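Local coordinates for protein ribulose bisphosphate carboxylase (Hyperthermus butylicus DSM 5456, PDB 6HUN) that probably fixes carbon dioxide onto ribulose 1,5-bisphosphate to yield two molecules of 3-phosphoglycerate, as a magnesium-dependent type III Rubisco of archaeal AMP breakdown, at residues G124-M129 with A133-E138; E437-R440 with E444-R447; F208-F213 with E252-L257; V315-R320 with L366-S371. All blocks are in the same frame, centred on the assembly; numbering follows the deposited sequence.

Interaction 1 of 4, residues G124-M129 with A133-E138; sequences GNIFGM and AGLRVE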
loop_
_atom_site.group_PDB
_atom_site.type_symbol
_atom_site.label_atom_id
_atom_site.label_comp_id
_atom_site.label_asym_id
_atom_site.label_seq_id
_atom_site.Cartn_x
_atom_site.Cartn_y
_atom_site.Cartn_z
ATOM N N GLY A 124 5.483 -4.486 8.543
ATOM C CA GLY A 124 4.217 -5.189 8.719
ATOM C C GLY A 124 3.545 -4.905 10.051
ATOM O O GLY A 124 3.202 -3.756 10.362
ATOM N N ASN A 125 3.361 -5.944 10.879
ATOM C CA ASN A 125 2.582 -5.769 12.104
ATOM C C ASN A 125 3.248 -4.853 13.123
ATOM O O ASN A 125 2.582 -4.449 14.110
ATOM C CB ASN A 125 2.394 -7.137 12.785
ATOM C CG ASN A 125 1.346 -7.993 12.123
ATOM O OD1 ASN A 125 0.552 -7.510 11.321
ATOM N ND2 ASN A 125 1.332 -9.289 12.468
ATOM N N ILE A 126 4.565 -4.669 13.014
ATOM C CA ILE A 126 5.257 -3.868 14.031
ATOM C C ILE A 126 4.642 -2.479 14.177
ATOM O O ILE A 126 4.687 -1.893 15.253
ATOM C CB ILE A 126 6.763 -3.785 13.735
ATOM C CG1 ILE A 126 7.059 -3.285 12.296
ATOM C CG2 ILE A 126 7.459 -5.165 14.124
ATOM C CD1 ILE A 126 8.653 -3.209 12.142
ATOM N N PHE A 127 3.981 -1.964 13.133
ATOM C CA PHE A 127 3.456 -0.610 13.235
ATOM C C PHE A 127 2.282 -0.521 14.187
ATOM O O PHE A 127 1.953 0.582 14.654
ATOM C CB PHE A 127 2.922 -0.131 11.890
ATOM C CG PHE A 127 3.975 0.275 10.898
ATOM C CD1 PHE A 127 4.810 1.401 11.139
ATOM C CD2 PHE A 127 4.139 -0.486 9.735
ATOM C CE1 PHE A 127 5.764 1.784 10.205
ATOM C CE2 PHE A 127 5.108 -0.135 8.785
ATOM C CZ PHE A 127 5.918 1.057 9.030
ATOM N N GLY A 128 1.549 -1.636 14.384
ATOM C CA GLY A 128 0.382 -1.565 15.257
ATOM C C GLY A 128 0.565 -2.147 16.645
ATOM O O GLY A 128 -0.422 -2.343 17.356
ATOM N N MET A 129 1.785 -2.421 17.073
ATOM C CA MET A 129 1.956 -3.061 18.372
ATOM C C MET A 129 1.631 -2.075 19.503
ATOM O O MET A 129 1.956 -0.897 19.414
ATOM C CB MET A 129 3.406 -3.589 18.511
ATOM C CG MET A 129 3.750 -4.732 17.532
ATOM S SD MET A 129 5.438 -5.351 17.850
ATOM C CE MET A 129 6.331 -3.830 17.864
ATOM N N ALA A 133 4.264 3.720 20.579
ATOM C CA ALA A 133 3.432 4.884 20.267
ATOM C C ALA A 133 3.730 5.461 18.863
ATOM O O ALA A 133 2.838 6.060 18.228
ATOM C CB ALA A 133 3.634 5.957 21.336
ATOM N N GLY A 134 4.942 5.266 18.365
ATOM C CA GLY A 134 5.281 5.627 16.984
ATOM C C GLY A 134 6.425 4.769 16.492
ATOM O O GLY A 134 7.340 4.435 17.264
ATOM N N LEU A 135 6.400 4.394 15.201
ATOM C CA LEU A 135 7.458 3.561 14.621
ATOM C C LEU A 135 7.637 4.103 13.208
ATOM O O LEU A 135 6.681 4.077 12.397
ATOM C CB LEU A 135 7.023 2.077 14.635
ATOM C CG LEU A 135 8.105 1.220 13.954
ATOM C CD1 LEU A 135 9.386 1.263 14.815
ATOM C CD2 LEU A 135 7.546 -0.183 13.835
ATOM N N ARG A 136 8.796 4.697 12.943
ATOM C CA ARG A 136 9.137 5.097 11.584
ATOM C C ARG A 136 10.288 4.258 11.035
ATOM O O ARG A 136 11.349 4.121 11.672
ATOM C CB ARG A 136 9.536 6.565 11.487
ATOM C CG ARG A 136 9.132 7.010 10.112
ATOM C CD ARG A 136 9.908 7.932 9.531
ATOM N NE ARG A 136 9.141 8.707 8.588
ATOM C CZ ARG A 136 9.732 9.624 7.856
ATOM N NH1 ARG A 136 9.037 10.414 7.093
ATOM N NH2 ARG A 136 11.037 9.767 8.033
ATOM N N VAL A 137 10.092 3.686 9.873
ATOM C CA VAL A 137 11.184 2.911 9.265
ATOM C C VAL A 137 11.969 3.897 8.424
ATOM O O VAL A 137 11.446 4.409 7.430
ATOM C CB VAL A 137 10.683 1.728 8.419
ATOM C CG1 VAL A 137 11.928 0.880 8.061
ATOM C CG2 VAL A 137 9.716 0.880 9.263
ATOM N N GLU A 138 13.203 4.180 8.835
ATOM C CA GLU A 138 13.949 5.256 8.190
ATOM C C GLU A 138 14.748 4.766 6.964
ATOM O O GLU A 138 14.828 5.466 5.936
ATOM C CB GLU A 138 14.917 5.893 9.203
ATOM C CG GLU A 138 14.290 6.427 10.488
ATOM C CD GLU A 138 13.558 7.773 10.303
ATOM O OE1 GLU A 138 13.202 8.177 9.180
ATOM O OE2 GLU A 138 13.248 8.415 11.332
#
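I126 and F127, on the short 3-10 turn that follows helix 115-122, pack against L135 and V137 of strand 132-141. The apolar contacts carry most of the join. CD2 of L135 pushes into the flank of I126 and comes within 3.5 Å of its CG1, tighter than usual for two carbons, while CB and CD1 of I126 lie almost as near to the same methyl. The I126 chi1 of 53°, with CG1 between the backbone N and the carbonyl carbon, presents CG1 and CD1 to this methyl, and the two side chains cross at about a right angle. F127 reaches further along the strand: its CZ meets V137 CG2 at 3.8 Å, and its CD1 lies 4.2 Å from L135 CD2.

Across the two segments the ring also meets a backbone oxygen. L135 O lies near the ring plane at its edge, 3.3 Å from F127 CE1, so the rim hydrogens of the ring face a carbonyl.

Strand 132-141 belongs to the mixed sheet of the Rubisco N-terminal domain, paired there with strand 41-49; A133 and G134 both face T48 in a classic beta bulge. F45 of that neighbouring strand touches I126, L135 and V137, and H308 sets its ring edge-to-face with F127.

Within the strand, R136 and E138 form a salt bridge, R136 NH2 donating to E138 OE1 at 2.9 Å on the syn side of the carboxylate. The turn also borders the dimer interface: F127 O accepts a hydrogen bond from R304 of the second subunit.

Interaction 2 of 4, residues E437-R440 with E444-R447; sequences EYAR and ELAR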
loop_
_atom_site.group_PDB
_atom_site.type_symbol
_atom_site.label_atom_id
_atom_site.label_comp_id
_atom_site.label_asym_id
_atom_site.label_seq_id
_atom_site.Cartn_x
_atom_site.Cartn_y
_atom_site.Cartn_z
ATOM N N GLU A 437 20.105 37.432 -20.367
ATOM C CA GLU A 437 20.843 37.543 -21.627
ATOM C C GLU A 437 20.246 36.651 -22.707
ATOM O O GLU A 437 20.089 37.061 -23.864
ATOM C CB GLU A 437 22.308 37.188 -21.385
ATOM C CG GLU A 437 23.215 37.284 -22.591
ATOM C CD GLU A 437 24.652 36.925 -22.239
ATOM O OE1 GLU A 437 25.418 36.545 -23.146
ATOM O OE2 GLU A 437 25.030 37.018 -21.049
ATOM N N TYR A 438 19.914 35.403 -22.353
ATOM C CA TYR A 438 19.362 34.499 -23.357
ATOM C C TYR A 438 18.035 35.017 -23.879
ATOM O O TYR A 438 17.740 34.915 -25.077
ATOM C CB TYR A 438 19.182 33.085 -22.769
ATOM C CG TYR A 438 19.302 31.995 -23.805
ATOM C CD1 TYR A 438 20.471 31.812 -24.494
ATOM C CD2 TYR A 438 18.248 31.116 -24.066
ATOM C CE1 TYR A 438 20.608 30.835 -25.460
ATOM C CE2 TYR A 438 18.375 30.096 -25.025
ATOM C CZ TYR A 438 19.561 29.964 -25.716
ATOM O OH TYR A 438 19.727 28.994 -26.665
ATOM N N ALA A 439 17.235 35.601 -22.996
ATOM C CA ALA A 439 15.882 36.029 -23.325
ATOM C C ALA A 439 15.861 37.316 -24.114
ATOM O O ALA A 439 14.993 38.159 -23.922
ATOM C CB ALA A 439 15.070 36.183 -22.045
ATOM N N ARG A 440 16.828 37.522 -24.974
ATOM C CA ARG A 440 16.779 38.682 -25.836
ATOM C C ARG A 440 16.795 38.318 -27.284
ATOM O O ARG A 440 16.267 39.076 -28.098
ATOM C CB ARG A 440 17.941 39.621 -25.539
ATOM C CG ARG A 440 17.680 40.440 -24.345
ATOM C CD ARG A 440 18.100 41.847 -24.629
ATOM N NE ARG A 440 17.097 42.643 -25.334
ATOM C CZ ARG A 440 17.341 43.494 -26.323
ATOM N NH1 ARG A 440 16.333 44.154 -26.866
ATOM N NH2 ARG A 440 18.577 43.724 -26.757
ATOM N N GLU A 444 9.859 33.308 -27.311
ATOM C CA GLU A 444 8.989 32.489 -26.463
ATOM C C GLU A 444 9.410 32.565 -24.995
ATOM O O GLU A 444 8.595 32.836 -24.104
ATOM C CB GLU A 444 8.996 31.031 -26.968
ATOM C CG GLU A 444 8.530 30.848 -28.436
ATOM C CD GLU A 444 9.642 31.061 -29.502
ATOM O OE1 GLU A 444 10.675 31.684 -29.192
ATOM O OE2 GLU A 444 9.471 30.617 -30.663
ATOM N N LEU A 445 10.694 32.336 -24.731
ATOM C CA LEU A 445 11.228 32.490 -23.383
ATOM C C LEU A 445 11.033 33.903 -22.848
ATOM O O LEU A 445 10.795 34.093 -21.643
ATOM C CB LEU A 445 12.715 32.157 -23.384
ATOM C CG LEU A 445 13.416 32.501 -22.066
ATOM C CD1 LEU A 445 12.824 31.681 -20.903
ATOM C CD2 LEU A 445 14.928 32.410 -22.108
ATOM N N ALA A 446 11.195 34.917 -23.714
ATOM C CA ALA A 446 11.136 36.288 -23.236
ATOM C C ALA A 446 9.850 36.504 -22.457
ATOM O O ALA A 446 9.871 37.011 -21.327
ATOM C CB ALA A 446 11.268 37.272 -24.410
ATOM N N ARG A 447 8.731 36.018 -23.000
ATOM C CA ARG A 447 7.458 36.264 -22.339
ATOM C C ARG A 447 7.250 35.368 -21.125
ATOM O O ARG A 447 6.500 35.733 -20.210
ATOM C CB ARG A 447 6.310 36.114 -23.334
ATOM C CG ARG A 447 6.003 37.443 -24.023
ATOM C CD ARG A 447 5.769 37.332 -25.515
ATOM N NE ARG A 447 4.491 36.686 -25.813
ATOM C CZ ARG A 447 3.291 37.130 -25.429
ATOM N NH1 ARG A 447 3.162 38.241 -24.708
ATOM N NH2 ARG A 447 2.202 36.454 -25.773
#
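A439 and L445 form the middle of this contact, where the end of helix 435-438 meets the first turn of helix 443-452. The apolar part centres on one methyl: L445 CD2 lies 3.8 Å from A439 CB and 4.1 Å from Y438 CD2. It approaches the tyrosine at the ring edge, near the ring plane, and the two side chains cross at about a right angle. L445 CG is anti to the backbone N (chi1 171°), which carries this methyl out to the A439 corner.

Both helices follow helix 415-431 in the C-terminal part of the catalytic domain, and a tight corner joins them. A439 is the first residue to leave helical angles, and the CA atoms of A439 and A446 come within 4.8 Å.

A backbone oxygen makes the remaining contact, A439 O lying 3.9 Å from A446 CB.

Polar groups at the corner are engaged mostly with other parts of the chain. Y438 OH is hydrogen-bonded to K431 NZ, and the tyrosine ring stacks on H442, whose ND1 also bonds Y438 O. On the second helix, E444 forms a salt bridge with R420, and R447 forms one with D413.

Interaction 3 of 4, residues F208-F213 with E252-L257; sequences FASQPF and EKRIKL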
loop_
_atom_site.group_PDB
_atom_site.type_symbol
_atom_site.label_atom_id
_atom_site.label_comp_id
_atom_site.label_asym_id
_atom_site.label_seq_id
_atom_site.Cartn_x
_atom_site.Cartn_y
_atom_site.Cartn_z
ATOM N N PHE A 208 -5.790 8.648 -14.225
ATOM C CA PHE A 208 -6.251 8.241 -15.549
ATOM C C PHE A 208 -6.023 6.744 -15.647
ATOM O O PHE A 208 -4.966 6.253 -15.234
ATOM C CB PHE A 208 -5.481 8.972 -16.625
ATOM C CG PHE A 208 -6.296 9.307 -17.826
ATOM C CD1 PHE A 208 -7.573 8.767 -17.997
ATOM C CD2 PHE A 208 -5.781 10.128 -18.815
ATOM C CE1 PHE A 208 -8.344 9.041 -19.114
ATOM C CE2 PHE A 208 -6.540 10.410 -19.939
ATOM C CZ PHE A 208 -7.835 9.854 -20.089
ATOM N N ALA A 209 -7.047 6.003 -16.080
ATOM C CA ALA A 209 -6.909 4.558 -16.218
ATOM C C ALA A 209 -7.652 4.163 -17.488
ATOM O O ALA A 209 -7.203 4.492 -18.596
ATOM C CB ALA A 209 -7.458 3.810 -14.987
ATOM N N SER A 210 -8.813 3.520 -17.362
ATOM C CA SER A 210 -9.637 3.290 -18.523
ATOM C C SER A 210 -11.103 3.551 -18.219
ATOM O O SER A 210 -11.964 2.707 -18.454
ATOM C CB SER A 210 -9.463 1.881 -19.092
ATOM O OG SER A 210 -10.040 1.798 -20.406
ATOM N N GLN A 211 -11.407 4.753 -17.743
ATOM C CA GLN A 211 -12.793 5.157 -17.541
ATOM C C GLN A 211 -13.569 5.183 -18.857
ATOM O O GLN A 211 -12.983 5.336 -19.933
ATOM C CB GLN A 211 -12.837 6.535 -16.893
ATOM C CG GLN A 211 -12.285 6.551 -15.457
ATOM C CD GLN A 211 -10.804 6.926 -15.365
ATOM O OE1 GLN A 211 -10.009 6.610 -16.242
ATOM N NE2 GLN A 211 -10.441 7.613 -14.292
ATOM N N PRO A 212 -14.898 5.062 -18.791
ATOM C CA PRO A 212 -15.699 5.016 -20.021
ATOM C C PRO A 212 -15.578 6.240 -20.922
ATOM O O PRO A 212 -15.701 6.112 -22.152
ATOM C CB PRO A 212 -17.128 4.850 -19.480
ATOM C CG PRO A 212 -16.938 4.066 -18.236
ATOM C CD PRO A 212 -15.650 4.560 -17.618
ATOM N N PHE A 213 -15.369 7.432 -20.362
ATOM C CA PHE A 213 -15.373 8.597 -21.239
ATOM C C PHE A 213 -14.132 8.657 -22.118
ATOM O O PHE A 213 -14.117 9.430 -23.080
ATOM C CB PHE A 213 -15.515 9.891 -20.429
ATOM C CG PHE A 213 -14.292 10.240 -19.637
ATOM C CD1 PHE A 213 -13.303 11.054 -20.178
ATOM C CD2 PHE A 213 -14.124 9.750 -18.347
ATOM C CE1 PHE A 213 -12.168 11.372 -19.458
ATOM C CE2 PHE A 213 -12.978 10.069 -17.606
ATOM C CZ PHE A 213 -12.000 10.869 -18.183
ATOM N N GLU A 252 -2.026 -6.203 -17.777
ATOM C CA GLU A 252 -1.299 -7.027 -18.753
ATOM C C GLU A 252 -1.716 -6.692 -20.173
ATOM O O GLU A 252 -0.866 -6.557 -21.080
ATOM C CB GLU A 252 -1.537 -8.527 -18.471
ATOM C CG GLU A 252 -0.845 -9.053 -17.217
ATOM C CD GLU A 252 -1.377 -10.430 -16.791
ATOM O OE1 GLU A 252 -2.462 -10.836 -17.261
ATOM O OE2 GLU A 252 -0.707 -11.121 -15.985
ATOM N N LYS A 253 -3.023 -6.544 -20.409
ATOM C CA LYS A 253 -3.459 -6.208 -21.772
ATOM C C LYS A 253 -2.980 -4.824 -22.178
ATOM O O LYS A 253 -2.656 -4.578 -23.356
ATOM C CB LYS A 253 -4.981 -6.267 -21.863
ATOM C CG LYS A 253 -5.532 -7.678 -21.653
ATOM C CD LYS A 253 -6.924 -7.693 -20.928
ATOM C CE LYS A 253 -8.047 -7.882 -21.940
ATOM N NZ LYS A 253 -9.378 -8.132 -21.297
ATOM N N ARG A 254 -3.001 -3.880 -21.232
ATOM C CA ARG A 254 -2.643 -2.505 -21.563
ATOM C C ARG A 254 -1.152 -2.380 -21.803
ATOM O O ARG A 254 -0.735 -1.600 -22.678
ATOM C CB ARG A 254 -3.124 -1.535 -20.463
ATOM C CG ARG A 254 -4.659 -1.482 -20.384
ATOM C CD ARG A 254 -5.269 -0.784 -19.131
ATOM N NE ARG A 254 -6.673 -1.208 -19.034
ATOM C CZ ARG A 254 -7.544 -0.775 -18.112
ATOM N NH1 ARG A 254 -7.197 0.138 -17.230
ATOM N NH2 ARG A 254 -8.784 -1.264 -18.077
ATOM N N ILE A 255 -0.336 -3.151 -21.079
ATOM C CA ILE A 255 1.098 -3.112 -21.321
ATOM C C ILE A 255 1.412 -3.672 -22.702
ATOM O O ILE A 255 2.280 -3.146 -23.432
ATOM C CB ILE A 255 1.863 -3.876 -20.230
ATOM C CG1 ILE A 255 1.781 -3.104 -18.893
ATOM C CG2 ILE A 255 3.319 -4.065 -20.666
ATOM C CD1 ILE A 255 2.376 -3.850 -17.653
ATOM N N LYS A 256 0.683 -4.718 -23.111
ATOM C CA LYS A 256 0.916 -5.250 -24.462
ATOM C C LYS A 256 0.430 -4.274 -25.527
ATOM O O LYS A 256 1.111 -4.076 -26.545
ATOM C CB LYS A 256 0.235 -6.616 -24.617
ATOM C CG LYS A 256 0.529 -7.325 -25.992
ATOM C CD LYS A 256 -0.023 -8.735 -25.944
ATOM C CE LYS A 256 -0.070 -9.346 -27.377
ATOM N NZ LYS A 256 1.273 -9.272 -27.988
ATOM N N LEU A 257 -0.702 -3.594 -25.302
ATOM C CA LEU A 257 -1.152 -2.612 -26.294
ATOM C C LEU A 257 -0.144 -1.474 -26.442
ATOM O O LEU A 257 0.119 -1.009 -27.557
ATOM C CB LEU A 257 -2.513 -2.047 -25.911
ATOM C CG LEU A 257 -3.815 -2.819 -26.116
ATOM C CD1 LEU A 257 -4.873 -2.035 -25.363
ATOM C CD2 LEU A 257 -4.160 -2.933 -27.635
#
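S210 CB sits over one face of the R254 guanidinium, and this is the close-packed spot of the contact. The methylene carbon lies 3.1 Å above the plane, offset toward the rim, and 3.4 Å from both R254 NH1 and R254 NH2. The arginine arrives from helix 248-260 with its chain extended from CG to NE, spanning a gap of 9.6 Å between the CA atoms of S210 and R254.

Away from this spot the two segments meet loosely. A209 CB is 4.3 Å from R254 NH1. The loop after barrel strand 201-203 is braced by A209 N donating to Q211 OE1 at 3.0 Å, and S210 OG is hydrogen-bonded to F216 N, at the start of helix 216-234.

In this TIM-barrel domain the loop lies just beyond D205 and E206, the predicted magnesium ligands, and it borders the second subunit. R254 NH2 forms salt bridges with E250 of its own helix and with E111 of the second subunit, which also accepts a weak hydrogen bond from S210 N. A leucine in place of R254 would probably leave E111 of the second subunit without its charged mate. With NH2 paired to carboxylates and one face against carbon, the buried guanidinium carries a salt bridge across the dimer interface, and the two acids are likely to keep it ionised.

Interaction 4 of 4, residues V315-R320 with L366-S371; sequences VAKLAR and LEQPWS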
loop_
_atom_site.group_PDB
_atom_site.type_symbol
_atom_site.label_atom_id
_atom_site.label_comp_id
_atom_site.label_asym_id
_atom_site.label_seq_id
_atom_site.Cartn_x
_atom_site.Cartn_y
_atom_site.Cartn_z
ATOM N N VAL A 315 11.000 4.305 0.520
ATOM C CA VAL A 315 10.075 3.970 -0.555
ATOM C C VAL A 315 10.801 4.093 -1.909
ATOM O O VAL A 315 10.614 3.270 -2.806
ATOM C CB VAL A 315 8.871 4.921 -0.497
ATOM C CG1 VAL A 315 7.978 4.773 -1.780
ATOM C CG2 VAL A 315 8.070 4.704 0.808
ATOM N N ALA A 316 11.606 5.151 -2.078
ATOM C CA ALA A 316 12.360 5.321 -3.320
ATOM C C ALA A 316 13.381 4.206 -3.537
ATOM O O ALA A 316 13.534 3.682 -4.657
ATOM C CB ALA A 316 13.088 6.707 -3.351
ATOM N N LYS A 317 14.058 3.788 -2.477
ATOM C CA LYS A 317 14.996 2.670 -2.604
ATOM C C LYS A 317 14.282 1.375 -3.002
ATOM O O LYS A 317 14.747 0.638 -3.890
ATOM C CB LYS A 317 15.720 2.529 -1.259
ATOM C CG LYS A 317 16.501 1.288 -1.113
ATOM C CD LYS A 317 17.122 1.272 0.275
ATOM C CE LYS A 317 18.520 1.711 0.212
ATOM N NZ LYS A 317 19.304 1.389 1.441
ATOM N N LEU A 318 13.113 1.110 -2.426
ATOM C CA LEU A 318 12.391 -0.119 -2.807
ATOM C C LEU A 318 11.885 -0.013 -4.248
ATOM O O LEU A 318 11.838 -1.002 -4.963
ATOM C CB LEU A 318 11.210 -0.352 -1.849
ATOM C CG LEU A 318 11.603 -0.643 -0.371
ATOM C CD1 LEU A 318 10.322 -0.591 0.515
ATOM C CD2 LEU A 318 12.173 -1.998 -0.261
ATOM N N ALA A 319 11.439 1.182 -4.660
ATOM C CA ALA A 319 11.016 1.375 -6.055
ATOM C C ALA A 319 12.153 1.105 -7.053
ATOM O O ALA A 319 11.952 0.470 -8.100
ATOM C CB ALA A 319 10.503 2.805 -6.214
ATOM N N ARG A 320 13.370 1.504 -6.701
ATOM C CA ARG A 320 14.506 1.246 -7.565
ATOM C C ARG A 320 14.826 -0.248 -7.612
ATOM O O ARG A 320 15.092 -0.805 -8.678
ATOM C CB ARG A 320 15.699 2.036 -7.040
ATOM C CG ARG A 320 16.977 1.708 -7.850
ATOM C CD ARG A 320 18.121 2.714 -7.433
ATOM N NE ARG A 320 19.370 2.415 -8.183
ATOM C CZ ARG A 320 20.555 2.987 -7.950
ATOM N NH1 ARG A 320 20.676 3.877 -6.972
ATOM N NH2 ARG A 320 21.633 2.637 -8.672
ATOM N N LEU A 366 21.681 4.689 5.790
ATOM C CA LEU A 366 22.747 3.689 5.874
ATOM C C LEU A 366 23.548 3.682 4.589
ATOM O O LEU A 366 23.069 4.089 3.538
ATOM C CB LEU A 366 22.150 2.290 6.096
ATOM C CG LEU A 366 21.415 2.117 7.431
ATOM C CD1 LEU A 366 20.335 1.036 7.370
ATOM C CD2 LEU A 366 22.415 1.788 8.486
ATOM N N GLU A 367 24.776 3.206 4.655
ATOM C CA GLU A 367 25.557 3.071 3.429
ATOM C C GLU A 367 24.915 1.976 2.574
ATOM O O GLU A 367 24.395 1.002 3.119
ATOM C CB GLU A 367 27.009 2.769 3.830
ATOM C CG GLU A 367 27.792 1.951 2.885
ATOM C CD GLU A 367 29.181 1.695 3.419
ATOM O OE1 GLU A 367 29.818 2.637 3.960
ATOM O OE2 GLU A 367 29.615 0.528 3.327
ATOM N N GLN A 368 24.906 2.143 1.216
ATOM C CA GLN A 368 24.240 1.193 0.315
ATOM C C GLN A 368 24.959 1.118 -1.042
ATOM O O GLN A 368 24.778 2.007 -1.884
ATOM C CB GLN A 368 22.758 1.547 0.107
ATOM C CG GLN A 368 22.086 0.575 -0.871
ATOM C CD GLN A 368 21.880 -0.797 -0.238
ATOM O OE1 GLN A 368 21.035 -0.950 0.668
ATOM N NE2 GLN A 368 22.612 -1.778 -0.694
ATOM N N PRO A 369 25.734 0.051 -1.310
ATOM C CA PRO A 369 26.174 -0.195 -2.696
ATOM C C PRO A 369 25.020 -0.726 -3.537
ATOM O O PRO A 369 24.101 -1.387 -3.048
ATOM C CB PRO A 369 27.299 -1.253 -2.561
ATOM C CG PRO A 369 27.322 -1.689 -1.094
ATOM C CD PRO A 369 26.051 -1.089 -0.429
ATOM N N TRP A 370 25.053 -0.408 -4.820
ATOM C CA TRP A 370 23.959 -0.775 -5.718
ATOM C C TRP A 370 24.471 -1.664 -6.842
ATOM O O TRP A 370 24.057 -1.538 -7.999
ATOM C CB TRP A 370 23.295 0.480 -6.291
ATOM C CG TRP A 370 22.411 1.207 -5.352
ATOM C CD1 TRP A 370 22.698 2.321 -4.642
ATOM C CD2 TRP A 370 21.061 0.879 -5.074
ATOM N NE1 TRP A 370 21.615 2.734 -3.915
ATOM C CE2 TRP A 370 20.581 1.852 -4.154
ATOM C CE3 TRP A 370 20.218 -0.172 -5.469
ATOM C CZ2 TRP A 370 19.300 1.819 -3.652
ATOM C CZ3 TRP A 370 18.902 -0.163 -4.972
ATOM C CH2 TRP A 370 18.477 0.817 -4.084
ATOM N N SER A 371 25.426 -2.532 -6.525
ATOM C CA SER A 371 25.983 -3.403 -7.552
ATOM C C SER A 371 24.869 -4.101 -8.337
ATOM O O SER A 371 23.929 -4.636 -7.733
ATOM C CB SER A 371 26.884 -4.425 -6.863
ATOM O OG SER A 371 27.930 -4.784 -7.711
HETATM O O HOH W 1 20.479 3.640 2.138
#
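R320 lays its guanidinium flat on W370, the two centres 3.7 Å apart and the planes tilted by only 12°. R320 CZ stands over the five-membered ring in a cation-pi contact, and R320 CD rests over the six-membered ring in a CH-pi contact, 3.8 Å from its centroid. The extended arginine chain thus runs across one face of the indole; Q368 CG touches the opposite face. K317 CG meets W370 CH2 at 3.6 Å.

The polar link lies beside the indole. K317 NZ donates to Q368 OE1 at 3.0 Å, in the carbonyl plane and on a lone pair. A bend at K317 chi3 (-99°) turns the ammonium that way. A water 2.6 Å from K317 NZ carries the link on to L366 O. Q368 NE2 donates to P369 O at 2.8 Å, which fixes the rotation of the amide.

Partners outside the two segments position both cations. R320 is hydrogen-bonded to the backbone oxygens of I350, E353, K374 and I373; K317 NZ forms a salt bridge with D139 and a hydrogen bond with V140 O. Replacing W370 by an alanine would probably leave the R320 guanidinium without its aromatic platform and open a gap beside K317 CG.

Helix 312-322, from the barrel domain, is thereby tied to strand 368-369, which pairs with strand 355-356. Helix 339-352 touches K317 and W370 through I350, and helix 144-147 touches Q368 and W370 through L147.

How the interactions relate
Interactions 1, 3 and 4 are buried, whereas interaction 2 is only partly so and lies farthest from the centre of the chain. The turn and strand of interaction 1 lie in the N-terminal domain; the other three are in the catalytic domain. Interactions 1 and 4 approach within about 7 Å at their nearest atoms, and strand 132-141, which carries one segment of interaction 1, also supplies D139 to interaction 4. Interactions 1 and 3, about 36 Å apart between centres, both border the second subunit. Interactions 1 and 2 are mainly aliphatic and aromatic, while 3 and 4 bury an arginine: R254 NH2 is held by carboxylates, the R320 nitrogens by backbone oxygens.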